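Local coordinates for FBP protein (PDB 5OEZ) that probably catalyses the magnesium-dependent hydrolysis of fructose 1,6-bisphosphate to fructose 6-phosphate and phosphate, and works as an AMP-binding homotetramer, at residues 145-150 with 154-159; 84-89 with 101-106; 30-35 with 134-139; 283-288 with 304-309. One frame throughout, in Å; residues are numbered along the deposited sequence.

Interaction 1: 145-150 with 154-159; sequences TTINSV and NAVIRM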
# COMPACT_ATOMS: atom_id res chain seq x y z
N THR C 145 31.03 31.69 12.37
CA THR C 145 29.98 32.41 11.61
C THR C 145 28.59 32.14 12.21
O THR C 145 28.30 31.01 12.64
CB THR C 145 30.00 32.00 10.12
OG1 THR C 145 31.35 32.01 9.64
CG2 THR C 145 29.16 32.96 9.28
N THR C 146 27.76 33.17 12.24
CA THR C 146 26.35 33.05 12.67
C THR C 146 25.43 33.69 11.62
O THR C 146 25.86 34.51 10.81
CB THR C 146 26.05 33.62 14.06
OG1 THR C 146 26.17 35.04 14.02
CG2 THR C 146 26.97 33.04 15.15
N ILE C 147 24.16 33.28 11.64
CA ILE C 147 23.15 33.80 10.74
C ILE C 147 21.89 34.09 11.55
O ILE C 147 21.19 33.16 11.97
CB ILE C 147 22.86 32.80 9.59
CG1 ILE C 147 24.11 32.64 8.72
CG2 ILE C 147 21.70 33.28 8.72
CD1 ILE C 147 24.04 31.50 7.74
N ASN C 148 21.64 35.37 11.79
CA ASN C 148 20.43 35.84 12.47
C ASN C 148 19.48 36.64 11.57
O ASN C 148 18.48 37.17 12.05
CB ASN C 148 20.82 36.69 13.68
CG ASN C 148 21.71 35.93 14.65
OD1 ASN C 148 21.67 34.69 14.73
ND2 ASN C 148 22.52 36.65 15.42
N SER C 149 19.76 36.68 10.27
CA SER C 149 18.92 37.42 9.31
C SER C 149 19.17 36.96 7.88
O SER C 149 20.06 36.14 7.63
CB SER C 149 19.20 38.92 9.40
OG SER C 149 20.47 39.23 8.86
N VAL C 150 18.35 37.46 6.96
CA VAL C 150 18.50 37.13 5.53
C VAL C 150 19.75 37.83 4.95
O VAL C 150 20.42 37.28 4.06
CB VAL C 150 17.23 37.48 4.70
CG1 VAL C 150 17.42 37.16 3.22
CG2 VAL C 150 16.01 36.73 5.23
N ASN C 154 22.73 35.93 3.03
CA ASN C 154 23.17 36.38 1.70
C ASN C 154 24.69 36.56 1.62
O ASN C 154 25.30 36.17 0.64
CB ASN C 154 22.47 37.68 1.29
CG ASN C 154 21.02 37.48 0.88
OD1 ASN C 154 20.61 36.38 0.51
ND2 ASN C 154 20.23 38.55 0.97
N ALA C 155 25.28 37.15 2.66
CA ALA C 155 26.73 37.26 2.74
C ALA C 155 27.42 35.91 2.82
O ALA C 155 28.44 35.70 2.16
CB ALA C 155 27.14 38.14 3.91
N VAL C 156 26.86 34.98 3.59
CA VAL C 156 27.46 33.65 3.76
C VAL C 156 27.55 32.87 2.46
O VAL C 156 28.62 32.33 2.15
CB VAL C 156 26.75 32.82 4.86
CG1 VAL C 156 27.18 31.35 4.85
CG2 VAL C 156 27.04 33.42 6.22
N ILE C 157 26.46 32.79 1.71
CA ILE C 157 26.46 32.02 0.47
C ILE C 157 27.45 32.54 -0.59
O ILE C 157 28.03 31.73 -1.33
CB ILE C 157 25.01 31.90 -0.05
CG1 ILE C 157 24.28 30.80 0.69
CG2 ILE C 157 24.92 31.70 -1.54
CD1 ILE C 157 24.82 29.42 0.41
N ARG C 158 27.68 33.85 -0.62
CA ARG C 158 28.73 34.44 -1.46
C ARG C 158 30.16 33.96 -1.14
O ARG C 158 31.04 34.03 -1.99
CB ARG C 158 28.69 35.97 -1.41
CG ARG C 158 27.61 36.57 -2.34
CD ARG C 158 27.09 37.86 -1.68
NE ARG C 158 25.92 38.55 -2.25
CZ ARG C 158 25.20 39.48 -1.61
NH1 ARG C 158 25.49 39.89 -0.37
NH2 ARG C 158 24.15 40.02 -2.23
N MET C 159 30.40 33.50 0.09
CA MET C 159 31.70 32.93 0.47
C MET C 159 31.87 31.44 0.12
O MET C 159 32.98 30.93 0.20
CB MET C 159 31.92 33.11 1.98
CG MET C 159 31.98 34.57 2.44
SD MET C 159 32.67 34.76 4.10
CE MET C 159 31.73 33.54 5.01

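Interaction 2: 84-89 with 101-106; sequences YLLSST and QMIIAE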
# COMPACT_ATOMS: atom_id res chain seq x y z
N TYR C 84 8.94 19.89 7.41
CA TYR C 84 9.74 18.85 8.02
C TYR C 84 11.19 19.29 8.27
O TYR C 84 11.75 18.93 9.30
CB TYR C 84 9.64 17.54 7.20
CG TYR C 84 8.23 16.95 7.22
CD1 TYR C 84 7.63 16.57 8.41
CD2 TYR C 84 7.49 16.80 6.04
CE1 TYR C 84 6.34 16.07 8.43
CE2 TYR C 84 6.20 16.29 6.05
CZ TYR C 84 5.64 15.92 7.25
OH TYR C 84 4.36 15.42 7.29
N LEU C 85 11.78 20.05 7.36
CA LEU C 85 13.17 20.52 7.54
C LEU C 85 13.28 21.52 8.68
O LEU C 85 14.19 21.41 9.50
CB LEU C 85 13.76 21.12 6.26
CG LEU C 85 14.09 20.14 5.14
CD1 LEU C 85 14.33 20.88 3.84
CD2 LEU C 85 15.30 19.29 5.49
N LEU C 86 12.36 22.47 8.75
CA LEU C 86 12.39 23.47 9.83
C LEU C 86 12.17 22.85 11.22
O LEU C 86 12.78 23.29 12.18
CB LEU C 86 11.39 24.60 9.57
CG LEU C 86 11.74 25.54 8.40
CD1 LEU C 86 10.57 26.48 8.09
CD2 LEU C 86 13.01 26.34 8.66
N SER C 87 11.34 21.81 11.30
CA SER C 87 11.09 21.13 12.58
C SER C 87 12.16 20.11 12.94
O SER C 87 12.14 19.57 14.04
CB SER C 87 9.69 20.48 12.60
OG SER C 87 9.65 19.29 11.82
N SER C 88 13.09 19.81 12.04
CA SER C 88 14.15 18.83 12.33
C SER C 88 15.13 19.25 13.44
O SER C 88 15.77 18.38 14.03
CB SER C 88 14.94 18.49 11.05
OG SER C 88 15.73 19.59 10.59
N THR C 89 15.25 20.57 13.68
CA THR C 89 16.30 21.19 14.49
C THR C 89 17.69 21.19 13.85
O THR C 89 18.66 21.62 14.48
CB THR C 89 16.42 20.61 15.93
OG1 THR C 89 17.09 19.33 15.89
CG2 THR C 89 15.05 20.49 16.61
N GLN C 101 13.53 34.52 -1.59
CA GLN C 101 14.45 34.68 -0.46
C GLN C 101 14.66 33.37 0.28
O GLN C 101 13.83 32.48 0.22
CB GLN C 101 13.93 35.73 0.51
CG GLN C 101 14.14 37.15 0.03
CD GLN C 101 13.63 38.18 1.03
OE1 GLN C 101 13.26 37.84 2.16
NE2 GLN C 101 13.62 39.44 0.62
N MET C 102 15.76 33.31 1.01
CA MET C 102 16.01 32.25 1.97
C MET C 102 15.18 32.45 3.24
O MET C 102 14.77 33.57 3.57
CB MET C 102 17.49 32.19 2.31
CG MET C 102 18.35 31.66 1.18
SD MET C 102 20.13 31.79 1.48
CE MET C 102 20.33 33.55 1.22
N ILE C 103 14.94 31.34 3.94
CA ILE C 103 14.23 31.34 5.22
C ILE C 103 15.22 30.99 6.32
O ILE C 103 15.97 30.03 6.18
CB ILE C 103 13.08 30.33 5.22
CG1 ILE C 103 11.99 30.79 4.24
CG2 ILE C 103 12.48 30.16 6.61
CD1 ILE C 103 11.11 29.66 3.76
N ILE C 104 15.21 31.76 7.39
CA ILE C 104 16.08 31.53 8.54
C ILE C 104 15.23 30.80 9.57
O ILE C 104 14.12 31.23 9.88
CB ILE C 104 16.63 32.86 9.11
CG1 ILE C 104 17.74 33.44 8.21
CG2 ILE C 104 17.28 32.64 10.47
CD1 ILE C 104 17.39 33.66 6.76
N ALA C 105 15.74 29.68 10.08
CA ALA C 105 15.06 28.96 11.16
C ALA C 105 15.03 29.82 12.42
O ALA C 105 15.94 30.62 12.64
CB ALA C 105 15.77 27.65 11.45
N GLU C 106 13.98 29.67 13.23
CA GLU C 106 13.86 30.42 14.50
C GLU C 106 14.88 29.91 15.51
O GLU C 106 15.18 28.72 15.54
CB GLU C 106 12.47 30.27 15.10
CG GLU C 106 11.41 31.00 14.33
CD GLU C 106 10.06 30.32 14.33
OE1 GLU C 106 9.86 29.31 15.05
OE2 GLU C 106 9.18 30.82 13.60

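Interaction 3: 30-35 with 134-139; sequences LLMMAI and SIWGVW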
# COMPACT_ATOMS: atom_id res chain seq x y z
N LEU C 30 19.03 13.54 11.76
CA LEU C 30 17.74 14.22 11.85
C LEU C 30 17.39 14.90 10.54
O LEU C 30 16.23 14.84 10.11
CB LEU C 30 17.70 15.21 13.02
CG LEU C 30 17.90 14.67 14.44
CD1 LEU C 30 17.58 15.74 15.47
CD2 LEU C 30 17.07 13.42 14.70
N LEU C 31 18.38 15.52 9.89
CA LEU C 31 18.16 16.11 8.57
C LEU C 31 17.66 15.07 7.55
O LEU C 31 16.69 15.30 6.85
CB LEU C 31 19.44 16.76 8.05
CG LEU C 31 19.35 17.48 6.71
CD1 LEU C 31 18.64 18.81 6.91
CD2 LEU C 31 20.73 17.73 6.13
N MET C 32 18.34 13.94 7.48
CA MET C 32 17.96 12.90 6.54
C MET C 32 16.62 12.26 6.86
O MET C 32 15.93 11.82 5.95
CB MET C 32 19.06 11.85 6.37
CG MET C 32 20.31 12.39 5.69
SD MET C 32 20.00 13.28 4.14
CE MET C 32 18.95 12.13 3.22
N MET C 33 16.24 12.20 8.15
CA MET C 33 14.88 11.79 8.51
C MET C 33 13.85 12.72 7.92
O MET C 33 12.83 12.27 7.39
CB MET C 33 14.64 11.81 10.02
CG MET C 33 14.40 10.48 10.67
SD MET C 33 15.83 9.93 11.60
CE MET C 33 16.18 11.08 12.90
N ALA C 34 14.10 14.02 8.09
CA ALA C 34 13.18 15.02 7.58
C ALA C 34 13.02 14.94 6.05
O ALA C 34 11.91 15.05 5.52
CB ALA C 34 13.63 16.40 8.02
N ILE C 35 14.13 14.70 5.34
CA ILE C 35 14.11 14.56 3.88
C ILE C 35 13.36 13.31 3.44
O ILE C 35 12.59 13.34 2.47
CB ILE C 35 15.54 14.60 3.30
CG1 ILE C 35 16.11 16.02 3.44
CG2 ILE C 35 15.55 14.21 1.82
CD1 ILE C 35 17.55 16.19 3.02
N SER C 134 13.08 15.33 -7.03
CA SER C 134 13.44 16.36 -6.04
C SER C 134 14.94 16.33 -5.93
O SER C 134 15.52 15.27 -6.02
CB SER C 134 12.85 16.05 -4.64
OG SER C 134 11.44 15.91 -4.65
N ILE C 135 15.55 17.48 -5.66
CA ILE C 135 17.01 17.61 -5.56
C ILE C 135 17.37 18.48 -4.36
O ILE C 135 16.68 19.46 -4.08
CB ILE C 135 17.61 18.28 -6.81
CG1 ILE C 135 17.05 17.66 -8.09
CG2 ILE C 135 19.13 18.19 -6.80
CD1 ILE C 135 17.34 18.45 -9.35
N TRP C 136 18.46 18.15 -3.66
CA TRP C 136 18.93 18.98 -2.57
C TRP C 136 20.44 18.94 -2.43
O TRP C 136 21.07 17.95 -2.78
CB TRP C 136 18.25 18.59 -1.23
CG TRP C 136 18.57 17.22 -0.85
CD1 TRP C 136 19.64 16.80 -0.12
CD2 TRP C 136 17.84 16.04 -1.22
NE1 TRP C 136 19.59 15.43 0.01
CE2 TRP C 136 18.51 14.95 -0.67
CE3 TRP C 136 16.68 15.82 -1.95
CZ2 TRP C 136 18.08 13.65 -0.84
CZ3 TRP C 136 16.24 14.52 -2.12
CH2 TRP C 136 16.94 13.46 -1.56
N GLY C 137 21.00 20.03 -1.92
CA GLY C 137 22.42 20.14 -1.61
C GLY C 137 22.54 20.77 -0.25
O GLY C 137 21.78 21.69 0.08
N VAL C 138 23.51 20.30 0.52
CA VAL C 138 23.69 20.70 1.91
C VAL C 138 25.11 21.25 2.14
O VAL C 138 26.10 20.64 1.74
CB VAL C 138 23.47 19.50 2.86
CG1 VAL C 138 23.53 19.92 4.34
CG2 VAL C 138 22.14 18.80 2.58
N TRP C 139 25.19 22.42 2.78
CA TRP C 139 26.45 23.05 3.15
C TRP C 139 26.42 23.20 4.67
O TRP C 139 25.35 23.08 5.29
CB TRP C 139 26.57 24.44 2.53
CG TRP C 139 27.01 24.48 1.11
CD1 TRP C 139 28.26 24.77 0.66
CD2 TRP C 139 26.20 24.29 -0.05
NE1 TRP C 139 28.30 24.76 -0.71
CE2 TRP C 139 27.04 24.48 -1.17
CE3 TRP C 139 24.86 23.99 -0.25
CZ2 TRP C 139 26.58 24.36 -2.48
CZ3 TRP C 139 24.39 23.88 -1.57
CH2 TRP C 139 25.25 24.05 -2.66

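Interaction 4: 283-288 with 304-309; sequences YEAAPM and GRILEQ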
# COMPACT_ATOMS: atom_id res chain seq x y z
N TYR C 283 20.46 25.13 -6.56
CA TYR C 283 19.33 24.25 -6.32
C TYR C 283 19.39 22.93 -7.11
O TYR C 283 18.83 21.94 -6.66
CB TYR C 283 18.03 24.98 -6.64
CG TYR C 283 17.87 26.29 -5.91
CD1 TYR C 283 17.41 26.33 -4.59
CD2 TYR C 283 18.13 27.48 -6.54
CE1 TYR C 283 17.25 27.54 -3.93
CE2 TYR C 283 17.97 28.69 -5.88
CZ TYR C 283 17.53 28.71 -4.57
OH TYR C 283 17.38 29.91 -3.94
N GLU C 284 20.05 22.93 -8.28
CA GLU C 284 20.03 21.81 -9.23
C GLU C 284 21.43 21.41 -9.71
O GLU C 284 21.83 20.27 -9.52
CB GLU C 284 19.18 22.16 -10.47
CG GLU C 284 17.73 22.51 -10.16
CD GLU C 284 16.99 23.18 -11.31
OE1 GLU C 284 17.62 23.85 -12.17
OE2 GLU C 284 15.75 23.06 -11.36
N ALA C 285 22.15 22.32 -10.36
CA ALA C 285 23.40 21.94 -11.03
C ALA C 285 24.52 21.51 -10.07
O ALA C 285 25.15 20.48 -10.29
CB ALA C 285 23.87 23.07 -11.94
N ALA C 286 24.77 22.27 -9.01
CA ALA C 286 25.84 21.90 -8.05
C ALA C 286 25.57 20.60 -7.26
O ALA C 286 26.44 19.75 -7.18
CB ALA C 286 26.14 23.06 -7.09
N PRO C 287 24.36 20.42 -6.71
CA PRO C 287 24.04 19.09 -6.13
C PRO C 287 24.21 17.89 -7.10
O PRO C 287 24.86 16.91 -6.75
CB PRO C 287 22.58 19.22 -5.73
CG PRO C 287 22.40 20.69 -5.50
CD PRO C 287 23.25 21.36 -6.52
N MET C 288 23.66 17.99 -8.30
CA MET C 288 23.86 16.97 -9.32
C MET C 288 25.32 16.78 -9.69
O MET C 288 25.77 15.66 -9.93
CB MET C 288 23.03 17.26 -10.57
CG MET C 288 21.51 17.05 -10.45
SD MET C 288 20.88 15.49 -9.75
CE MET C 288 22.18 14.28 -9.96
N GLY C 304 34.87 24.98 -16.97
CA GLY C 304 35.39 24.01 -16.01
C GLY C 304 34.31 23.43 -15.12
O GLY C 304 33.11 23.52 -15.42
N ARG C 305 34.75 22.87 -14.01
CA ARG C 305 33.89 22.17 -13.07
C ARG C 305 32.82 23.09 -12.51
O ARG C 305 33.12 24.19 -12.06
CB ARG C 305 34.72 21.61 -11.90
CG ARG C 305 35.66 20.47 -12.28
CD ARG C 305 36.62 20.16 -11.15
NE ARG C 305 35.93 19.59 -9.99
CZ ARG C 305 36.32 19.69 -8.72
NH1 ARG C 305 37.40 20.37 -8.35
NH2 ARG C 305 35.59 19.12 -7.77
N ILE C 306 31.58 22.60 -12.53
CA ILE C 306 30.45 23.27 -11.87
C ILE C 306 30.78 23.59 -10.40
O ILE C 306 30.49 24.69 -9.92
CB ILE C 306 29.17 22.39 -11.90
CG1 ILE C 306 28.66 22.17 -13.33
CG2 ILE C 306 28.05 23.00 -11.06
CD1 ILE C 306 28.20 23.41 -14.06
N LEU C 307 31.38 22.62 -9.70
CA LEU C 307 31.68 22.75 -8.27
C LEU C 307 32.70 23.83 -7.95
O LEU C 307 32.69 24.35 -6.83
CB LEU C 307 32.13 21.41 -7.68
CG LEU C 307 31.09 20.28 -7.68
CD1 LEU C 307 31.66 19.04 -7.02
CD2 LEU C 307 29.79 20.70 -7.00
N GLU C 308 33.54 24.19 -8.92
CA GLU C 308 34.51 25.29 -8.74
C GLU C 308 33.96 26.70 -9.01
O GLU C 308 34.67 27.66 -8.78
CB GLU C 308 35.76 25.07 -9.61
CG GLU C 308 36.68 23.95 -9.13
CD GLU C 308 37.86 23.69 -10.07
OE1 GLU C 308 38.00 24.39 -11.10
OE2 GLU C 308 38.66 22.76 -9.79
N GLN C 309 32.72 26.84 -9.48
CA GLN C 309 32.15 28.17 -9.75
C GLN C 309 31.82 28.91 -8.46
O GLN C 309 31.32 28.30 -7.51
CB GLN C 309 30.90 28.09 -10.61
CG GLN C 309 31.15 27.55 -12.01
CD GLN C 309 29.85 27.35 -12.79
OE1 GLN C 309 28.80 27.91 -12.44
NE2 GLN C 309 29.92 26.58 -13.87

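Interaction 1: 145-150 with 154-159
Val156 CG2 is the methyl on which Thr145 and Ile147 converge. Thr145 brings CG2 to 3.8 Å from Val156 CG2, its side chain and that of the valine running past each other in opposite senses. Ile147 approaches at a slant, with CD1 3.9 Å from Val156 CG2 and CG1 about as near. Val156 points CG2 at the loop because CG1 takes the position anti to the backbone N (chi1 168°). Beyond this trio, Ile147 is buried against Cys92 and Val93, and Val156 reaches Leu114. The loop and helix 150-158, which follow strand 132-140, thus pack on one face of the large mixed sheet of the N-terminal domain, near its outermost strand in this chain, 103-104.

The polar part belongs to the start of that helix. Ser149 is its N-cap, with OG bonded to Asp152 N, and Asp152 OD2 in turn takes Asn148 N. One turn on, Asn154 N donates to Val150 O over 2.9 Å, an i to i+4 bond with an angle of 154° at the hydrogen. The Asn154 amide lies by the same carbonyl, but ND2, 3.3 Å from Val150 O, has too poor an angle to bond. Its ND2 also lies 3.9 Å from Val150 CG1. At the other end of the loop, Thr145 OG1 is hydrogen-bonded to Lys143 O.

Interaction 2: 84-89 with 101-106
No flat group enters the contact where Leu86 meets Ile103 and Ala105: it is made by aliphatic carbons. The one ring of helix residues 84-87, that of Tyr84, serves a different partner, packing on Gln14 of the second subunit while its OH is hydrogen-bonded to Pro9 O of that same subunit. Leu86 sends a single branch across. Its CG stands anti to the carbonyl carbon (chi1 -69°), which turns it toward the strand, and the second torsion (chi2 171°) leaves CD2 as the touching methyl, 4.1 Å from Ala105 CB and 4.4 Å from Ile103 CG2. The methyl therefore rests between two residues, one in the strand and one just after it, whose side chains both turn toward the helix, with Ile104, between them in sequence, facing away toward helix 150-158.

Strand 103-104 is the outermost on this side of the large sheet, and backbone bonds from Ile103 to Leu94 and from Ala105 to Cys92 hold it beside strand 91-96. Leu86 also touches Val91 and Leu94 of that neighbour, so helix 72-87 covers the margin of the sheet, a helix-on-sheet packing. Leu85 O accepts from both Ser88 N and Ser88 OG, the latter over 2.6 Å, and Thr89 turns the chain with a positive phi of 71°.

With no hydrogen bond or ion pair joining the two segments, the helix and the strand margin are held to each other here by shape and apolar burial; the closest CA atoms, those of Leu86 and Ala105, are 6.2 Å apart, where Ala105 has no side chain beyond its methyl.

Interaction 3: 30-35 with 134-139
Ile35 lies over one face of the Trp136 indole, in a helix-on-sheet packing that belongs to the layered alpha-beta fold of fructose-1,6-bisphosphatases. Helix 30-35 runs nearly antiparallel to strand 134-139 (166° between directions), with the two axes 12.1 Å apart, and side chains fill the gap. The isoleucine slants across the indole and sets two methyls on the same face. CG2 stands 3.7 Å from the centroid of the six-membered ring and 13° off its normal, a CH-pi contact, while CD1 sits over the five-membered ring, 3.7 Å from Trp136 NE1. Trp136 has its CG between the backbone N and the carbonyl carbon, and the indole reaches out to the helix. Phe117 of the next strand also touches its side chain.

One turn earlier, Leu31 and Val138 meet tip to tip. Leu31 has CG anti to the backbone N (chi1 -177°) and brings CD2 to 4.0 Å from both Val138 CG1 and Val138 CG2. Leu85 of helix 72-87 packs on Leu31 and Ile35 alike. The contact borders the AMP site known for this protein: Val138 packs on Tyr113, and Phe28, one turn before Met32 on the same helix, is another residue of that site. Met32 itself curls its end toward the indole, placing CE 4.4 Å from Trp136 CZ2 at an oblique approach.

Interaction 4: 283-288 with 304-309
Ala286 and Leu307 bring the two backbones together, their CA atoms 5.9 Å apart. On one side the helix is irregular: residues 283-285 form a wider, pi-type turn, and a kink follows at Pro287, whose ring nitrogen carries no hydrogen to bond to the turn before. On the other, residues 306-308 take helical angles without a regular helix, although Gln309 N does reach Ile306 O over 3.1 Å. Gly304 leads into this turn with a positive phi of 91° that suits glycine.

Ile306 does much of the touching through one methyl. Placed anti to the backbone N, its CG2 comes to 3.9 Å from Ala286 CA and lies equally near Ala285 O, with Ala285 CB a little farther off. Leu307 uses CD2, which rests 3.5 Å from Ala286 O and 4.3 Å from Ala286 CB. Small alanines on helix 281-294 thus let the turn between strands 298-300 and 317-323 lie against its backbone, inside the C-terminal domain. Thr318 and Phe322 of strand 317-323 also touch Ile306, and Met165 touches both Ala286 and Leu307. The helix also carries Glu284, a ligand of a manganese ion in another structure of this protein.

At the outer side of the turn Arg305 NH1 makes a salt bridge to Glu308 OE2 at 3.1 Å, tilted from both planar groups, while Arg305 NH2 forms a second salt bridge, to Glu293 OE1, farther along the helix.

The four contacts form a chain of touching neighbours, from the sheet margin to the C-terminal domain. Interactions 1 and 2 have centres 14 Å apart and meet on the two sides of strand 103-104, where Val150 CG2 lies 3.7 Å from Ile104 CD1. Interaction 2 joins interaction 3 through adjacent helices, with Leu85 CD2 3.7 Å from Leu31 CD1, and both adjoin the second subunit. Interaction 3, beside AMP-site residues Phe28 and Tyr113, is linked to interaction 4 by Trp136 O and Pro287 CB, 3.6 Å apart. Interaction 4 lies on the helix that carries Glu284 of the metal site, so the contacts extend from beside the AMP site to the neighbourhood of the metal site.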